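Local coordinates for protein phosphoribosylglycinamide synthetase (Anaerococcus prevotii, PDB 4DIM) that probably acts as an ATP-dependent ligase with an ATP-grasp domain, binding ATP and a divalent metal ion such as manganese, at residues A[325-331]-A[373-379]; A[218-224]-A[367-371]; A[130-136]-A[169-174]. One frame throughout, in Å; residues are numbered along the deposited sequence.

How the interactions relate
Interactions 1 and 2 touch each other and both reach the same antiparallel sheet, interaction 2 through its hairpin, whereas interaction 3 lies apart on its own pair of helices, its centre about 45 Å from that of interaction 1 and about 33 Å from that of interaction 2. Interaction 1 is the most buried: two neighbouring strands joined by paired backbone bonds that shift by one residue at one end. Interaction 2 is partly buried and sets a loop against a hairpin through a ring pair, a valine and a single serine hydroxyl bond. Phe-367 joins the two, packing on Ile-330 and Cys-373. Interaction 3, also partly buried, relies on apolar side chains between helices 133-141 and 166-179, with Glu-133 at its outer side.

Interaction 1: residues A[325-331]-A[373-379]; sequences LARMIIE and CIGQIIV
Strands 323-329 and 375-381 are antiparallel neighbours in the large sheet, and here Leu-325, Arg-327 and Ile-329 form hydrogen-bonded pairs with Val-379, Ile-377 and Gly-375. The axes of segments 325-329 and 375-379 approach to 4.3 Å. Leu-325 N donates to Val-379 O at 3.0 Å and Val-379 N returns a bond to Leu-325 O; Arg-327 and Ile-377 exchange two backbone bonds in the same way. The pattern changes at the far end: Ile-329 N reaches Gly-375 O at 2.9 Å, but Ile-329 O takes its bond from Ile-374 N, one residue earlier.

Met-328, a selenomethionine, and Gln-376 share one face and run side by side, with Met-328 SE 3.7 Å from Gln-376 OE1; the amide nitrogen of this glutamine bonds to Glu-353. The SG of Cys-373 closes on Met-328 CB at 3.6 Å. On the other face Ile-377 and Val-379 pack against helix 384-395, while Arg-327 forms a salt bridge with Glu-216 and Leu-325 CD2 sits over the guanidinium of Arg-327. With CG1 anti to the carbonyl carbon (chi1 -57°), Ile-329 crosses Ile-377 at about a right angle, Ile-329 CG1 lying 3.8 Å from Ile-377 CD1.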
# COMPACT_ATOMS: atom_id res chain seq x y z
N LEU A 325 -10.17 1.56 13.01
CA LEU A 325 -9.56 0.23 13.13
C LEU A 325 -10.14 -0.65 12.04
O LEU A 325 -11.36 -0.76 11.93
CB LEU A 325 -9.81 -0.40 14.53
CG LEU A 325 -9.35 -1.86 14.78
CD1 LEU A 325 -7.86 -2.03 14.58
CD2 LEU A 325 -9.70 -2.33 16.14
N ALA A 326 -9.29 -1.27 11.25
CA ALA A 326 -9.68 -2.16 10.16
C ALA A 326 -8.97 -3.45 10.35
O ALA A 326 -7.75 -3.42 10.52
CB ALA A 326 -9.34 -1.57 8.80
N ARG A 327 -9.70 -4.55 10.38
CA ARG A 327 -9.09 -5.86 10.53
C ARG A 327 -9.66 -6.87 9.57
O ARG A 327 -10.89 -6.97 9.42
CB ARG A 327 -9.34 -6.34 11.96
CG ARG A 327 -8.34 -5.77 12.92
CD ARG A 327 -8.43 -6.50 14.22
NE ARG A 327 -7.61 -5.82 15.21
CZ ARG A 327 -7.79 -5.85 16.52
NH1 ARG A 327 -8.80 -6.55 17.04
NH2 ARG A 327 -6.98 -5.17 17.32
N MSE A 328 -8.77 -7.72 9.02
CA MSE A 328 -9.19 -8.85 8.21
C MSE A 328 -9.70 -9.94 9.15
O MSE A 328 -9.11 -10.16 10.21
CB MSE A 328 -8.04 -9.41 7.36
CG MSE A 328 -7.35 -8.38 6.44
SE MSE A 328 -8.52 -7.21 5.26
CE MSE A 328 -8.36 -5.45 6.20
N ILE A 329 -10.82 -10.60 8.77
CA ILE A 329 -11.36 -11.78 9.46
C ILE A 329 -10.59 -12.98 8.91
O ILE A 329 -10.55 -13.16 7.70
CB ILE A 329 -12.89 -11.98 9.28
CG1 ILE A 329 -13.68 -10.74 9.76
CG2 ILE A 329 -13.34 -13.24 10.05
CD1 ILE A 329 -15.13 -10.80 9.39
N ILE A 330 -9.96 -13.77 9.78
CA ILE A 330 -9.16 -14.92 9.34
C ILE A 330 -9.49 -16.15 10.16
O ILE A 330 -10.08 -16.04 11.25
CB ILE A 330 -7.65 -14.58 9.42
CG1 ILE A 330 -7.20 -14.24 10.86
CG2 ILE A 330 -7.28 -13.43 8.46
CD1 ILE A 330 -5.81 -14.44 11.10
N GLU A 331 -9.13 -17.34 9.63
CA GLU A 331 -9.29 -18.62 10.33
C GLU A 331 -7.90 -19.21 10.52
O GLU A 331 -7.14 -19.28 9.57
CB GLU A 331 -10.22 -19.58 9.57
CG GLU A 331 -10.40 -20.93 10.25
CD GLU A 331 -11.00 -20.91 11.64
OE1 GLU A 331 -12.15 -20.44 11.79
OE2 GLU A 331 -10.33 -21.41 12.58
N CYS A 373 -8.37 -14.55 3.46
CA CYS A 373 -9.22 -13.72 4.33
C CYS A 373 -10.67 -14.11 4.08
O CYS A 373 -11.07 -14.27 2.92
CB CYS A 373 -9.01 -12.23 4.08
SG CYS A 373 -7.40 -11.57 4.61
N ILE A 374 -11.45 -14.25 5.17
CA ILE A 374 -12.89 -14.56 5.13
C ILE A 374 -13.70 -13.26 4.91
O ILE A 374 -14.76 -13.28 4.30
CB ILE A 374 -13.33 -15.30 6.42
CG1 ILE A 374 -12.70 -16.72 6.44
CG2 ILE A 374 -14.86 -15.35 6.58
CD1 ILE A 374 -11.37 -16.81 7.19
N GLY A 375 -13.18 -12.15 5.40
CA GLY A 375 -13.84 -10.87 5.26
C GLY A 375 -13.05 -9.77 5.90
O GLY A 375 -11.84 -9.92 6.15
N GLN A 376 -13.73 -8.67 6.21
CA GLN A 376 -13.11 -7.53 6.87
C GLN A 376 -14.13 -6.71 7.62
O GLN A 376 -15.31 -6.65 7.23
CB GLN A 376 -12.37 -6.63 5.89
CG GLN A 376 -13.28 -5.88 4.92
CD GLN A 376 -12.51 -5.27 3.79
OE1 GLN A 376 -11.39 -5.66 3.47
NE2 GLN A 376 -13.12 -4.37 3.11
N ILE A 377 -13.65 -6.07 8.68
CA ILE A 377 -14.41 -5.23 9.60
C ILE A 377 -13.75 -3.88 9.70
O ILE A 377 -12.55 -3.81 9.92
CB ILE A 377 -14.47 -5.87 11.02
CG1 ILE A 377 -15.13 -7.29 11.00
CG2 ILE A 377 -15.19 -4.94 12.02
CD1 ILE A 377 -14.83 -8.09 12.21
N ILE A 378 -14.56 -2.81 9.63
CA ILE A 378 -14.08 -1.46 9.84
C ILE A 378 -14.98 -0.78 10.86
O ILE A 378 -16.20 -0.74 10.71
CB ILE A 378 -13.94 -0.61 8.56
CG1 ILE A 378 -13.31 -1.39 7.44
CG2 ILE A 378 -13.12 0.67 8.89
CD1 ILE A 378 -13.37 -0.70 6.18
N VAL A 379 -14.35 -0.21 11.89
CA VAL A 379 -15.01 0.55 12.94
C VAL A 379 -14.30 1.90 13.10
O VAL A 379 -13.15 2.05 12.67
CB VAL A 379 -15.10 -0.20 14.26
CG1 VAL A 379 -15.80 -1.54 14.06
CG2 VAL A 379 -13.72 -0.39 14.88

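Interaction 2: residues A[218-224]-A[367-371]; sequences YMSHTAV and FENSN
The rings of Tyr-218 and Phe-367 form an offset edge-to-face pair, the edge of Phe-367 turned to the face of Tyr-218. Their centroids are 5.5 Å apart and their planes stand at 78°. Tyr-218 CD2 lies at the edge of the Phe-367 ring, close to its plane and 3.6 Å from Phe-367 CD1. Val-224 meets the same phenylalanine obliquely, its CG1 resting 3.7 Å from Phe-367 CZ, so that CD1, CE1 and CZ of Phe-367 are all in contact with the hairpin.

Tyr-218 and Val-224 pair across the hairpin, so their side chains share one face, and this face meets the loop; Tyr-218 N donates to Val-224 O at 2.8 Å and the reverse bond matches it. Having CG anti to the backbone N (chi1 -173°) brings the face of the tyrosine ring to the edge of Phe-367, the two side chains passing in opposite directions. A serine in place of Tyr-218 would probably open a gap beside CD1 of Phe-367 and leave that edge without the aromatic face it meets.

The polar link is a single bond, Ser-220 OG donating to Glu-368 O at 3.1 Å from a direction tilted slightly out of the carbonyl plane. Val-224 CG2 lies 3.6 Å from Glu-368 O. Beyond it the loop stiffens itself: Asn-369 OD1 accepts from Asn-371 N at 2.9 Å, an Asx turn, and from Asn-371 ND2 on the opposite face of its amide plane. The carboxylate of Asp-372 accepts from the backbone N of both Glu-368 and Asn-369.

The contact thus sets the loop between strands 363-364 and 375-381 against the hairpin end of strands 206-219 and 223-230. Val-226 of the latter strand and Ile-330 of segment 325-331 also touch Phe-367.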
# COMPACT_ATOMS: atom_id res chain seq x y z
N TYR A 218 0.08 -10.84 10.94
CA TYR A 218 -0.04 -12.26 11.31
C TYR A 218 1.14 -13.00 10.73
O TYR A 218 1.35 -12.97 9.52
CB TYR A 218 -1.35 -12.89 10.82
CG TYR A 218 -1.56 -14.30 11.34
CD1 TYR A 218 -2.12 -14.53 12.59
CD2 TYR A 218 -1.13 -15.41 10.61
CE1 TYR A 218 -2.30 -15.82 13.08
CE2 TYR A 218 -1.29 -16.71 11.09
CZ TYR A 218 -1.88 -16.91 12.33
OH TYR A 218 -2.05 -18.19 12.84
N MSE A 219 1.92 -13.68 11.60
CA MSE A 219 3.10 -14.45 11.20
C MSE A 219 2.74 -15.91 10.92
O MSE A 219 2.20 -16.61 11.79
CB MSE A 219 4.18 -14.38 12.31
CG MSE A 219 5.50 -15.11 11.96
SE MSE A 219 6.30 -14.60 10.25
CE MSE A 219 7.05 -12.92 10.77
N SER A 220 3.06 -16.36 9.69
CA SER A 220 2.88 -17.74 9.22
C SER A 220 4.17 -18.18 8.51
O SER A 220 4.91 -19.02 9.04
CB SER A 220 1.66 -17.84 8.30
OG SER A 220 1.61 -16.76 7.38
N HIS A 221 4.45 -17.57 7.34
CA HIS A 221 5.66 -17.78 6.54
C HIS A 221 6.43 -16.48 6.59
O HIS A 221 7.51 -16.41 7.18
CB HIS A 221 5.30 -18.23 5.11
CG HIS A 221 5.19 -19.72 5.03
ND1 HIS A 221 4.47 -20.44 5.97
CD2 HIS A 221 5.80 -20.58 4.19
CE1 HIS A 221 4.63 -21.71 5.65
NE2 HIS A 221 5.43 -21.85 4.59
N THR A 222 5.81 -15.43 6.06
CA THR A 222 6.27 -14.06 6.20
C THR A 222 5.26 -13.43 7.13
O THR A 222 4.35 -14.12 7.60
CB THR A 222 6.41 -13.36 4.83
OG1 THR A 222 7.10 -12.12 5.03
CG2 THR A 222 5.06 -13.08 4.12
N ALA A 223 5.40 -12.12 7.40
CA ALA A 223 4.44 -11.38 8.22
C ALA A 223 3.36 -10.85 7.29
O ALA A 223 3.65 -10.02 6.42
CB ALA A 223 5.12 -10.25 8.97
N VAL A 224 2.12 -11.38 7.41
CA VAL A 224 1.02 -10.95 6.55
C VAL A 224 0.31 -9.73 7.18
O VAL A 224 -0.07 -9.79 8.35
CB VAL A 224 0.01 -12.09 6.27
CG1 VAL A 224 -1.08 -11.62 5.29
CG2 VAL A 224 0.72 -13.33 5.74
N PHE A 367 -5.44 -19.91 7.54
CA PHE A 367 -4.72 -18.71 7.11
C PHE A 367 -3.21 -18.86 6.99
O PHE A 367 -2.52 -19.19 7.95
CB PHE A 367 -5.02 -17.54 8.04
CG PHE A 367 -4.62 -16.21 7.47
CD1 PHE A 367 -3.52 -15.53 7.97
CD2 PHE A 367 -5.36 -15.61 6.46
CE1 PHE A 367 -3.16 -14.28 7.46
CE2 PHE A 367 -5.00 -14.36 5.96
CZ PHE A 367 -3.90 -13.71 6.45
N GLU A 368 -2.74 -18.55 5.77
CA GLU A 368 -1.33 -18.56 5.36
C GLU A 368 -1.02 -17.29 4.52
O GLU A 368 0.04 -16.70 4.73
CB GLU A 368 -0.93 -19.88 4.63
CG GLU A 368 -1.99 -20.50 3.72
CD GLU A 368 -1.79 -21.97 3.36
OE1 GLU A 368 -0.63 -22.37 3.09
OE2 GLU A 368 -2.80 -22.71 3.32
N ASN A 369 -1.92 -16.86 3.59
CA ASN A 369 -1.73 -15.63 2.80
C ASN A 369 -2.99 -14.78 2.77
O ASN A 369 -4.06 -15.22 3.18
CB ASN A 369 -1.28 -15.96 1.37
CG ASN A 369 -2.31 -16.67 0.52
OD1 ASN A 369 -3.15 -16.03 -0.12
ND2 ASN A 369 -2.23 -17.99 0.43
N SER A 370 -2.86 -13.56 2.27
CA SER A 370 -3.92 -12.55 2.18
C SER A 370 -5.22 -13.00 1.45
O SER A 370 -6.30 -12.49 1.76
CB SER A 370 -3.39 -11.30 1.48
OG SER A 370 -2.52 -11.64 0.41
N ASN A 371 -5.12 -13.96 0.50
CA ASN A 371 -6.28 -14.43 -0.27
C ASN A 371 -7.12 -15.40 0.54
O ASN A 371 -8.24 -15.73 0.13
CB ASN A 371 -5.84 -15.05 -1.60
CG ASN A 371 -5.01 -14.09 -2.43
OD1 ASN A 371 -5.54 -13.15 -3.06
ND2 ASN A 371 -3.68 -14.22 -2.38

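Interaction 3: residues A[130-136]-A[169-174]; sequences VRNENEL and AIDGFN
Phe-173 holds its CG opposite the backbone N (chi1 178°), and Leu-136 does the same (chi1 -170°), torsions that send the two side chains past each other in opposite directions between helices 166-179 and 133-141. This is a helix-helix contact within the ATP-grasp family region, made where the first turn of helix 133-141 and the residues leading into it lie over the middle of the other helix.

Phe-173 is the main apolar group. Leu-136 CD2 reaches Phe-173 CB at 3.9 Å, close to where the side chain leaves its helix, and also approaches Ile-170 CG2 at 4.3 Å. Farther out, Val-130 meets the ring obliquely, with Val-130 CG2 3.7 Å from Phe-173 CE1 and CG1 close to the same atom. The outermost carbon, Phe-173 CZ, comes 3.8 Å from Asn-132 CA, while the carbonyl carbon of Arg-131 lies at the edge of the ring, near its plane. The phenyl group is therefore lodged against the backbone that enters the helix as well as against side chains. Cys-185 touches both Val-130 and Phe-173 and extends this apolar patch.

At the outer side of the contact Glu-133 bends at chi2, which carries its carboxylate across to the second helix. There Glu-133 OE2 passes 4.1 Å from Ile-170 CG2, and the same oxygen has a long, weak ion pair with Lys-137.

The backbone next to the ring is shaped by a helix cap. Asn-132 occupies the N-cap, and its ND2 makes a weak bond to Glu-135 OE2. The capping bond itself runs from Glu-135 N to Asn-132 OD1 at 2.7 Å, the donor tilted 22° from the carbonyl plane.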
# COMPACT_ATOMS: atom_id res chain seq x y z
N VAL A 130 28.83 -3.73 -3.11
CA VAL A 130 30.20 -4.25 -2.96
C VAL A 130 30.53 -5.34 -4.04
O VAL A 130 29.66 -6.10 -4.44
CB VAL A 130 30.39 -4.80 -1.50
CG1 VAL A 130 29.31 -5.80 -1.10
CG2 VAL A 130 31.76 -5.42 -1.30
N ARG A 131 31.81 -5.41 -4.49
CA ARG A 131 32.30 -6.43 -5.45
C ARG A 131 33.53 -7.24 -4.89
O ARG A 131 33.90 -8.22 -5.52
CB ARG A 131 32.64 -5.81 -6.83
CG ARG A 131 31.42 -5.76 -7.75
CD ARG A 131 31.50 -4.83 -8.94
NE ARG A 131 30.22 -4.76 -9.66
CZ ARG A 131 30.00 -4.09 -10.78
NH1 ARG A 131 30.98 -3.39 -11.36
NH2 ARG A 131 28.79 -4.10 -11.35
N ASN A 132 34.10 -6.86 -3.71
CA ASN A 132 35.27 -7.54 -3.09
C ASN A 132 35.40 -7.24 -1.57
O ASN A 132 34.86 -6.23 -1.11
CB ASN A 132 36.59 -7.13 -3.80
CG ASN A 132 36.69 -5.64 -4.05
OD1 ASN A 132 36.85 -4.86 -3.11
ND2 ASN A 132 36.54 -5.20 -5.30
N GLU A 133 36.20 -8.05 -0.84
CA GLU A 133 36.43 -7.89 0.62
C GLU A 133 36.92 -6.47 1.02
O GLU A 133 36.64 -6.01 2.13
CB GLU A 133 37.46 -8.94 1.12
CG GLU A 133 36.93 -10.37 1.17
CD GLU A 133 37.00 -11.09 2.50
OE1 GLU A 133 36.46 -12.22 2.58
OE2 GLU A 133 37.60 -10.55 3.46
N ASN A 134 37.64 -5.79 0.11
CA ASN A 134 38.15 -4.43 0.33
C ASN A 134 37.03 -3.41 0.18
O ASN A 134 36.96 -2.48 0.98
CB ASN A 134 39.28 -4.12 -0.66
CG ASN A 134 40.47 -5.04 -0.50
OD1 ASN A 134 40.61 -6.07 -1.20
ND2 ASN A 134 41.35 -4.68 0.42
N GLU A 135 36.15 -3.58 -0.83
CA GLU A 135 35.00 -2.69 -1.02
C GLU A 135 33.97 -2.84 0.16
O GLU A 135 33.26 -1.88 0.46
CB GLU A 135 34.30 -2.95 -2.38
CG GLU A 135 34.88 -2.23 -3.60
CD GLU A 135 34.19 -2.61 -4.90
OE1 GLU A 135 32.93 -2.59 -4.95
OE2 GLU A 135 34.91 -2.95 -5.88
N LEU A 136 33.93 -4.03 0.85
CA LEU A 136 33.04 -4.31 1.98
C LEU A 136 33.37 -3.38 3.14
O LEU A 136 32.49 -2.68 3.64
CB LEU A 136 33.15 -5.79 2.45
CG LEU A 136 32.10 -6.30 3.49
CD1 LEU A 136 30.67 -6.05 3.01
CD2 LEU A 136 32.26 -7.79 3.81
N ALA A 169 29.92 -10.75 8.99
CA ALA A 169 29.84 -9.97 7.73
C ALA A 169 30.67 -10.58 6.60
O ALA A 169 30.18 -10.65 5.48
CB ALA A 169 30.30 -8.54 7.96
N ILE A 170 31.93 -10.96 6.87
CA ILE A 170 32.78 -11.61 5.86
C ILE A 170 32.23 -13.02 5.63
O ILE A 170 32.10 -13.44 4.48
CB ILE A 170 34.29 -11.61 6.22
CG1 ILE A 170 34.63 -12.48 7.47
CG2 ILE A 170 34.78 -10.17 6.39
CD1 ILE A 170 35.07 -13.99 7.19
N ASP A 171 31.82 -13.71 6.73
CA ASP A 171 31.25 -15.06 6.71
C ASP A 171 29.96 -15.05 5.89
O ASP A 171 29.65 -16.04 5.22
CB ASP A 171 31.00 -15.54 8.15
CG ASP A 171 30.65 -17.01 8.33
OD1 ASP A 171 29.53 -17.41 7.91
OD2 ASP A 171 31.44 -17.74 8.97
N GLY A 172 29.24 -13.93 5.94
CA GLY A 172 28.03 -13.70 5.16
C GLY A 172 28.36 -13.42 3.70
O GLY A 172 27.80 -14.09 2.85
N PHE A 173 29.28 -12.46 3.40
CA PHE A 173 29.69 -12.11 2.03
C PHE A 173 30.26 -13.33 1.26
O PHE A 173 29.85 -13.57 0.11
CB PHE A 173 30.72 -10.96 2.03
CG PHE A 173 31.28 -10.52 0.69
CD1 PHE A 173 30.67 -9.52 -0.05
CD2 PHE A 173 32.48 -11.05 0.21
CE1 PHE A 173 31.20 -9.09 -1.28
CE2 PHE A 173 33.04 -10.59 -0.99
CZ PHE A 173 32.40 -9.62 -1.73
N ASN A 174 31.14 -14.12 1.89
CA ASN A 174 31.69 -15.31 1.26
C ASN A 174 30.58 -16.34 0.94
O ASN A 174 30.57 -16.89 -0.16
CB ASN A 174 32.79 -15.94 2.13
CG ASN A 174 34.05 -15.08 2.26
OD1 ASN A 174 34.31 -14.17 1.46
ND2 ASN A 174 34.85 -15.34 3.28